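Local structure of poly-gamma-glutamate hydrolase (Bacillus phage phiNIT1, 3A9L) at residues D5-I10 against E14-V19; Y23-K28 against E86-C91; S128-N131 against A136-V139. The protein is a zinc peptidase that hydrolyses the gamma-glutamyl linkages of bacterial poly-gamma-glutamate. All blocks are in the same frame, centred on the assembly; numbering follows the deposited sequence.

Contact 1 (D5-I10 against E14-V19); sequences DTYPNI and ENAETV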
loop_
_atom_site.group_PDB
_atom_site.type_symbol
_atom_site.label_atom_id
_atom_site.label_comp_id
_atom_site.label_asym_id
_atom_site.label_seq_id
_atom_site.Cartn_x
_atom_site.Cartn_y
_atom_site.Cartn_z
ATOM N N ASP A 5 2.767 26.255 -4.434
ATOM C CA ASP A 5 2.603 25.288 -3.340
ATOM C C ASP A 5 2.835 25.902 -1.967
ATOM O O ASP A 5 3.458 26.942 -1.858
ATOM C CB ASP A 5 3.517 24.079 -3.560
ATOM C CG ASP A 5 3.103 23.254 -4.772
ATOM O OD1 ASP A 5 1.944 23.382 -5.214
ATOM O OD2 ASP A 5 3.934 22.484 -5.288
ATOM N N THR A 6 2.278 25.275 -0.931
ATOM C CA THR A 6 2.622 25.587 0.461
ATOM C C THR A 6 3.977 24.960 0.803
ATOM O O THR A 6 4.920 25.678 1.191
ATOM C CB THR A 6 1.497 25.129 1.443
ATOM O OG1 THR A 6 0.325 25.909 1.190
ATOM C CG2 THR A 6 1.898 25.309 2.908
ATOM N N TYR A 7 4.093 23.642 0.625
ATOM C CA TYR A 7 5.335 22.933 0.944
ATOM C C TYR A 7 6.226 22.767 -0.288
ATOM O O TYR A 7 5.731 22.432 -1.342
ATOM C CB TYR A 7 5.053 21.588 1.621
ATOM C CG TYR A 7 4.095 21.681 2.796
ATOM C CD1 TYR A 7 4.521 22.157 4.051
ATOM C CD2 TYR A 7 2.759 21.305 2.653
ATOM C CE1 TYR A 7 3.630 22.258 5.129
ATOM C CE2 TYR A 7 1.854 21.374 3.751
ATOM C CZ TYR A 7 2.304 21.858 4.980
ATOM O OH TYR A 7 1.413 21.963 6.054
ATOM N N PRO A 8 7.536 23.066 -0.153
ATOM C CA PRO A 8 8.512 23.004 -1.241
ATOM C C PRO A 8 8.838 21.592 -1.632
ATOM O O PRO A 8 9.380 21.341 -2.714
ATOM C CB PRO A 8 9.749 23.666 -0.646
ATOM C CG PRO A 8 9.550 23.677 0.789
ATOM C CD PRO A 8 8.083 23.806 0.996
ATOM N N ASN A 9 8.497 20.679 -0.746
ATOM C CA ASN A 9 8.696 19.264 -0.982
ATOM C C ASN A 9 7.943 18.487 0.091
ATOM O O ASN A 9 7.359 19.072 1.018
ATOM C CB ASN A 9 10.174 18.970 -0.862
ATOM C CG ASN A 9 10.740 19.468 0.437
ATOM O OD1 ASN A 9 10.380 18.991 1.511
ATOM N ND2 ASN A 9 11.638 20.437 0.347
ATOM N N ILE A 10 8.051 17.169 0.040
ATOM C CA ILE A 10 7.225 16.315 0.892
ATOM C C ILE A 10 7.724 16.184 2.328
ATOM O O ILE A 10 6.902 15.955 3.242
ATOM C CB ILE A 10 6.982 14.937 0.221
ATOM C CG1 ILE A 10 6.095 15.121 -1.016
ATOM C CG2 ILE A 10 6.385 13.910 1.207
ATOM C CD1 ILE A 10 4.580 15.337 -0.754
ATOM N N GLU A 14 5.437 16.620 5.291
ATOM C CA GLU A 14 5.308 15.582 6.299
ATOM C C GLU A 14 5.642 16.104 7.706
ATOM O O GLU A 14 4.992 15.731 8.716
ATOM C CB GLU A 14 6.180 14.390 5.900
ATOM C CG GLU A 14 5.512 13.621 4.758
ATOM C CD GLU A 14 5.995 12.166 4.594
ATOM O OE1 GLU A 14 6.713 11.661 5.477
ATOM O OE2 GLU A 14 5.612 11.525 3.582
ATOM N N ASN A 15 6.636 16.989 7.747
ATOM C CA ASN A 15 7.086 17.619 8.983
ATOM C C ASN A 15 5.980 18.398 9.672
ATOM O O ASN A 15 5.928 18.440 10.894
ATOM C CB ASN A 15 8.287 18.550 8.708
ATOM C CG ASN A 15 9.622 17.838 8.844
ATOM O OD1 ASN A 15 9.709 16.725 9.398
ATOM N ND2 ASN A 15 10.677 18.465 8.328
ATOM N N ALA A 16 5.082 18.979 8.886
ATOM C CA ALA A 16 4.047 19.867 9.400
ATOM C C ALA A 16 2.671 19.218 9.540
ATOM O O ALA A 16 1.906 19.585 10.432
ATOM C CB ALA A 16 3.962 21.079 8.532
ATOM N N GLU A 17 2.347 18.275 8.647
ATOM C CA GLU A 17 1.006 17.685 8.590
ATOM C C GLU A 17 1.026 16.379 9.354
ATOM O O GLU A 17 2.097 15.843 9.582
ATOM C CB GLU A 17 0.604 17.438 7.144
ATOM C CG GLU A 17 0.602 18.711 6.294
ATOM C CD GLU A 17 -0.553 19.651 6.645
ATOM O OE1 GLU A 17 -1.510 19.243 7.359
ATOM O OE2 GLU A 17 -0.514 20.792 6.162
ATOM N N THR A 18 -0.141 15.896 9.773
ATOM C CA THR A 18 -0.270 14.643 10.567
ATOM C C THR A 18 -0.738 13.508 9.659
ATOM O O THR A 18 -1.751 13.619 9.013
ATOM C CB THR A 18 -1.262 14.877 11.759
ATOM O OG1 THR A 18 -0.593 15.679 12.737
ATOM C CG2 THR A 18 -1.773 13.582 12.435
ATOM N N VAL A 19 0.018 12.415 9.586
ATOM C CA VAL A 19 -0.409 11.325 8.716
ATOM C C VAL A 19 -1.679 10.684 9.267
ATOM O O VAL A 19 -1.864 10.584 10.496
ATOM C CB VAL A 19 0.707 10.328 8.476
ATOM C CG1 VAL A 19 1.094 9.630 9.765
ATOM C CG2 VAL A 19 0.313 9.327 7.382
#
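CE1 of Tyr7 touches the methyl CB of Ala16, 3.6 Å apart, at the C-terminal end of helix 10-16. With CG anti to the carbonyl carbon (chi1 -50°), the ring swings across to the far end of the helix that its own chain is about to enter. Thr6 CG2 lies over the centre of one ring face. Glu17, the first residue to leave helical geometry, bends its chain at chi2 and finds its sound polar partner outside the two segments, OE2 forming a salt bridge with Arg76 NE. The segments frame one short helix, with Asn9 as N-cap, its OD1 accepting from Ala12 N. Inside the helix, Glu14 N donates to Ile10 O over 2.6 Å, an i to i+4 bond bent to 160° at the hydrogen. Beside it Ile10 CG2 packs on the extended Glu14 chain, 3.7 Å from Glu14 CG and 3.5 Å from Glu14 OE2. The other carboxylate oxygen of Glu14, OE1, is claimed by Arg29 of the second subunit in a salt bridge, while the buried Ile10 side chain also packs on Phe84.

Contact 2 (Y23-K28 against E86-C91); sequences YNIEVK and EPMAVC
Glu86 OE1 is gripped by two groups, the backbone N of Ala89 at 2.8 Å and the hydroxyl of Tyr64 on strand 62-68. Its twin OE2 accepts from Met88 N at 2.9 Å, with the N-H pointing almost straight at it (165°). Both amides approach from above the carboxylate plane, and together they fix its rotation at the N-cap of helix 87-94. The group folds back over the helix start because the chain bends at chi2 (-78°); its negative charge there probably interacts favourably with the helix dipole. This buried carboxylate also serves as a packing surface: Ile25 CD1, reaching from the strand in the opposite direction, lies 3.7 Å from Glu86 CD. The other branch of the isoleucine takes a different partner, CG2 meeting the terminal methyl CE of Met88 at 3.9 Å. A bend at chi3 (-66°) brings that methyl round, and CE is equally near Ile25 CD1, so both branches share it. Residues Ile25 to Lys28 of strand 23-29, outermost in its own chain, pair antiparallel with a strand of the second subunit, continuing the sheet. The arrangement is a helix packed by its capped N-terminal turn on a strand of a mixed alpha/beta sheet.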
loop_
_atom_site.group_PDB
_atom_site.type_symbol
_atom_site.label_atom_id
_atom_site.label_comp_id
_atom_site.label_asym_id
_atom_site.label_seq_id
_atom_site.Cartn_x
_atom_site.Cartn_y
_atom_site.Cartn_z
ATOM N N TYR A 23 -3.317 13.475 5.437
ATOM C CA TYR A 23 -2.915 12.693 4.292
ATOM C C TYR A 23 -2.650 11.220 4.681
ATOM O O TYR A 23 -2.391 10.920 5.843
ATOM C CB TYR A 23 -1.653 13.296 3.629
ATOM C CG TYR A 23 -0.388 12.978 4.382
ATOM C CD1 TYR A 23 0.012 13.767 5.470
ATOM C CD2 TYR A 23 0.422 11.877 4.007
ATOM C CE1 TYR A 23 1.210 13.486 6.167
ATOM C CE2 TYR A 23 1.580 11.584 4.711
ATOM C CZ TYR A 23 1.968 12.383 5.776
ATOM O OH TYR A 23 3.117 12.102 6.454
ATOM N N ASN A 24 -2.790 10.331 3.696
ATOM C CA ASN A 24 -2.301 8.953 3.821
ATOM C C ASN A 24 -1.515 8.543 2.550
ATOM O O ASN A 24 -1.568 9.235 1.525
ATOM C CB ASN A 24 -3.414 7.969 4.269
ATOM C CG ASN A 24 -4.395 7.567 3.160
ATOM O OD1 ASN A 24 -4.108 7.612 1.973
ATOM N ND2 ASN A 24 -5.545 7.107 3.580
ATOM N N ILE A 25 -0.752 7.453 2.650
ATOM C CA ILE A 25 -0.067 6.886 1.506
ATOM C C ILE A 25 -0.456 5.406 1.343
ATOM O O ILE A 25 -0.491 4.625 2.328
ATOM C CB ILE A 25 1.474 7.014 1.633
ATOM C CG1 ILE A 25 1.890 8.419 2.147
ATOM C CG2 ILE A 25 2.145 6.718 0.271
ATOM C CD1 ILE A 25 3.388 8.591 2.371
ATOM N N GLU A 26 -0.707 5.021 0.095
ATOM C CA GLU A 26 -1.110 3.659 -0.281
ATOM C C GLU A 26 -0.178 3.131 -1.364
ATOM O O GLU A 26 0.145 3.847 -2.324
ATOM C CB GLU A 26 -2.553 3.641 -0.813
ATOM C CG GLU A 26 -3.624 4.118 0.141
ATOM C CD GLU A 26 -5.015 3.648 -0.292
ATOM O OE1 GLU A 26 -5.244 3.408 -1.499
ATOM O OE2 GLU A 26 -5.880 3.486 0.576
ATOM N N VAL A 27 0.245 1.865 -1.245
ATOM C CA VAL A 27 1.191 1.265 -2.226
ATOM C C VAL A 27 0.800 -0.197 -2.456
ATOM O O VAL A 27 0.541 -0.931 -1.517
ATOM C CB VAL A 27 2.659 1.287 -1.713
ATOM C CG1 VAL A 27 3.632 0.742 -2.769
ATOM C CG2 VAL A 27 3.111 2.667 -1.266
ATOM N N LYS A 28 0.760 -0.626 -3.709
ATOM C CA LYS A 28 0.745 -2.034 -3.969
ATOM C C LYS A 28 1.707 -2.310 -5.111
ATOM O O LYS A 28 1.427 -1.952 -6.235
ATOM C CB LYS A 28 -0.694 -2.550 -4.272
ATOM C CG LYS A 28 -0.729 -4.132 -4.405
ATOM C CD LYS A 28 -2.108 -4.663 -4.749
ATOM C CE LYS A 28 -2.174 -6.199 -4.589
ATOM N NZ LYS A 28 -3.538 -6.761 -4.857
ATOM N N GLU A 86 8.336 12.118 -2.265
ATOM C CA GLU A 86 7.983 11.181 -1.205
ATOM C C GLU A 86 8.869 9.932 -1.388
ATOM O O GLU A 86 8.895 9.331 -2.477
ATOM C CB GLU A 86 6.491 10.878 -1.254
ATOM C CG GLU A 86 5.915 10.199 -0.025
ATOM C CD GLU A 86 6.246 8.742 -0.021
ATOM O OE1 GLU A 86 5.924 8.078 -1.027
ATOM O OE2 GLU A 86 6.918 8.295 0.938
ATOM N N PRO A 87 9.621 9.546 -0.345
ATOM C CA PRO A 87 10.609 8.506 -0.597
ATOM C C PRO A 87 10.048 7.154 -1.070
ATOM O O PRO A 87 10.698 6.455 -1.848
ATOM C CB PRO A 87 11.328 8.369 0.761
ATOM C CG PRO A 87 10.424 8.959 1.732
ATOM C CD PRO A 87 9.821 10.125 0.988
ATOM N N MET A 88 8.843 6.799 -0.637
ATOM C CA MET A 88 8.320 5.508 -1.046
ATOM C C MET A 88 7.956 5.514 -2.529
ATOM O O MET A 88 8.244 4.539 -3.223
ATOM C CB MET A 88 7.187 5.060 -0.145
ATOM C CG MET A 88 7.655 4.710 1.232
ATOM S SD MET A 88 6.361 3.809 2.067
ATOM C CE MET A 88 5.126 5.113 2.178
ATOM N N ALA A 89 7.355 6.622 -2.988
ATOM C CA ALA A 89 7.090 6.915 -4.391
ATOM C C ALA A 89 8.340 6.757 -5.279
ATOM O O ALA A 89 8.324 6.002 -6.240
ATOM C CB ALA A 89 6.521 8.340 -4.532
ATOM N N VAL A 90 9.411 7.455 -4.912
ATOM C CA VAL A 90 10.691 7.419 -5.608
ATOM C C VAL A 90 11.286 6.014 -5.636
ATOM O O VAL A 90 11.899 5.618 -6.628
ATOM C CB VAL A 90 11.707 8.357 -4.921
ATOM C CG1 VAL A 90 13.034 8.372 -5.645
ATOM C CG2 VAL A 90 11.138 9.777 -4.795
ATOM N N CYS A 91 11.130 5.277 -4.543
ATOM C CA CYS A 91 11.576 3.899 -4.526
ATOM C C CYS A 91 10.706 3.101 -5.523
ATOM O O CYS A 91 11.216 2.406 -6.383
ATOM C CB CYS A 91 11.544 3.347 -3.100
ATOM S SG CYS A 91 12.331 1.759 -2.893
#

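Contact 3 (S128-N131 against A136-V139); sequences SKLN and AAEV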
loop_
_atom_site.group_PDB
_atom_site.type_symbol
_atom_site.label_atom_id
_atom_site.label_comp_id
_atom_site.label_asym_id
_atom_site.label_seq_id
_atom_site.Cartn_x
_atom_site.Cartn_y
_atom_site.Cartn_z
ATOM N N SER A 128 -4.962 8.030 -28.290
ATOM C CA SER A 128 -5.702 7.383 -29.339
ATOM C C SER A 128 -6.819 6.482 -28.813
ATOM O O SER A 128 -7.901 6.456 -29.409
ATOM C CB SER A 128 -4.751 6.671 -30.277
ATOM O OG SER A 128 -5.450 5.965 -31.271
ATOM N N LYS A 129 -6.597 5.795 -27.686
ATOM C CA LYS A 129 -7.673 4.988 -27.063
ATOM C C LYS A 129 -8.774 5.848 -26.465
ATOM O O LYS A 129 -9.972 5.565 -26.641
ATOM C CB LYS A 129 -7.148 4.033 -25.981
ATOM C CG LYS A 129 -6.237 2.875 -26.426
ATOM C CD LYS A 129 -6.657 2.266 -27.750
ATOM C CE LYS A 129 -6.137 0.840 -27.922
ATOM N NZ LYS A 129 -6.441 0.427 -29.300
ATOM N N LEU A 130 -8.400 6.921 -25.783
ATOM C CA LEU A 130 -9.424 7.736 -25.155
ATOM C C LEU A 130 -10.397 8.248 -26.211
ATOM O O LEU A 130 -11.621 8.070 -26.085
ATOM C CB LEU A 130 -8.825 8.879 -24.320
ATOM C CG LEU A 130 -7.980 8.446 -23.127
ATOM C CD1 LEU A 130 -7.282 9.670 -22.619
ATOM C CD2 LEU A 130 -8.824 7.761 -22.025
ATOM N N ASN A 131 -9.839 8.841 -27.277
ATOM C CA ASN A 131 -10.645 9.291 -28.403
ATOM C C ASN A 131 -11.592 8.231 -28.922
ATOM O O ASN A 131 -12.722 8.529 -29.289
ATOM C CB ASN A 131 -9.771 9.723 -29.571
ATOM C CG ASN A 131 -8.920 10.933 -29.265
ATOM O OD1 ASN A 131 -8.047 11.265 -30.050
ATOM N ND2 ASN A 131 -9.159 11.592 -28.131
ATOM N N ALA A 136 -12.488 13.079 -24.970
ATOM C CA ALA A 136 -11.656 14.173 -25.416
ATOM C C ALA A 136 -10.262 13.993 -24.853
ATOM O O ALA A 136 -10.094 13.792 -23.651
ATOM C CB ALA A 136 -12.256 15.486 -24.961
ATOM N N ALA A 137 -9.272 14.022 -25.732
ATOM C CA ALA A 137 -7.891 13.823 -25.340
ATOM C C ALA A 137 -6.929 14.329 -26.404
ATOM O O ALA A 137 -7.130 14.113 -27.610
ATOM C CB ALA A 137 -7.639 12.347 -25.014
ATOM N N GLU A 138 -5.886 15.024 -25.967
ATOM C CA GLU A 138 -4.854 15.494 -26.903
ATOM C C GLU A 138 -3.462 15.489 -26.286
ATOM O O GLU A 138 -3.318 15.479 -25.053
ATOM C CB GLU A 138 -5.182 16.906 -27.409
ATOM C CG GLU A 138 -5.173 17.924 -26.298
ATOM C CD GLU A 138 -5.835 19.207 -26.693
ATOM O OE1 GLU A 138 -5.203 20.017 -27.409
ATOM O OE2 GLU A 138 -6.985 19.395 -26.288
ATOM N N VAL A 139 -2.441 15.514 -27.145
ATOM C CA VAL A 139 -1.040 15.740 -26.699
ATOM C C VAL A 139 -0.931 17.132 -26.088
ATOM O O VAL A 139 -1.367 18.110 -26.669
ATOM C CB VAL A 139 0.022 15.515 -27.829
ATOM C CG1 VAL A 139 1.450 16.002 -27.390
ATOM C CG2 VAL A 139 0.071 14.078 -28.206
#
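Leu130 presses its CD1 methyl onto the CB of Ala137, 3.6 Å away, and Leu130 CB is 3.7 Å from Ala137 CB. The leucine points from helix 120-132 toward the incoming chain, with CG anti to the carbonyl carbon (chi1 -63°), and it also touches Ile135 in the connecting loop and Ala198 of helix 190-209. It is buried, whereas the next residue, Asn131, sits at the exposed margin of the contact. The main partner of Asn131 ND2 is Ile135 O in the loop. A longer bond is added across the contact, ND2 donating to Ala137 O over 3.3 Å. This second bond is straight, 171° at the hydrogen, and the acceptor lies almost exactly in the amide plane. At the carbonyl the geometry is more angular, the donor standing at 113° to the C=O bond. A single amide nitrogen therefore ties two backbone carbonyls of the returning chain to the helix. Asn131 ND2 also passes 3.5 Å from Ala137 CB, leaving that small methyl in contact with both Leu130 and Asn131. The segments belong to the beta-alpha-beta unit formed by strand 113-116, helix 120-132 and strand 138-139, and the contact is made just where the chain turns out of the helix and into strand 138-139, at the margin of the sheet within this chain. There, Glu138 takes up backbone bonds to Thr113 and Val115. The chemistry is accordingly divided between an apolar patch and, nearer the solvent, an amide holding main-chain oxygens, so the turn is probably restrained by direction-specific bonds as well as by packing.

Contacts 1 and 2 are neighbours in space, their centres 14 Å apart, and share a packed boundary: Glu14 CG lies 3.3 Å from Tyr23 OH, and Ile10 CG2 lies 3.9 Å from Glu86 CB. Helix 10-16 precedes strand 23-29 in the chain, joined by a short loop, and packs beside it, and both contacts reach the second subunit. Contact 3 stands apart on the opposite side of the chain's centre, its centre about 34 Å from that of contact 1 and 29 Å from that of contact 2; yet contacts 2 and 3 involve the two outermost strands of the chain's own mixed sheet. The zinc, bound by His40, Glu45 and His103, is about 11 Å from the Ile10 side chain and 13 Å from that of Glu86.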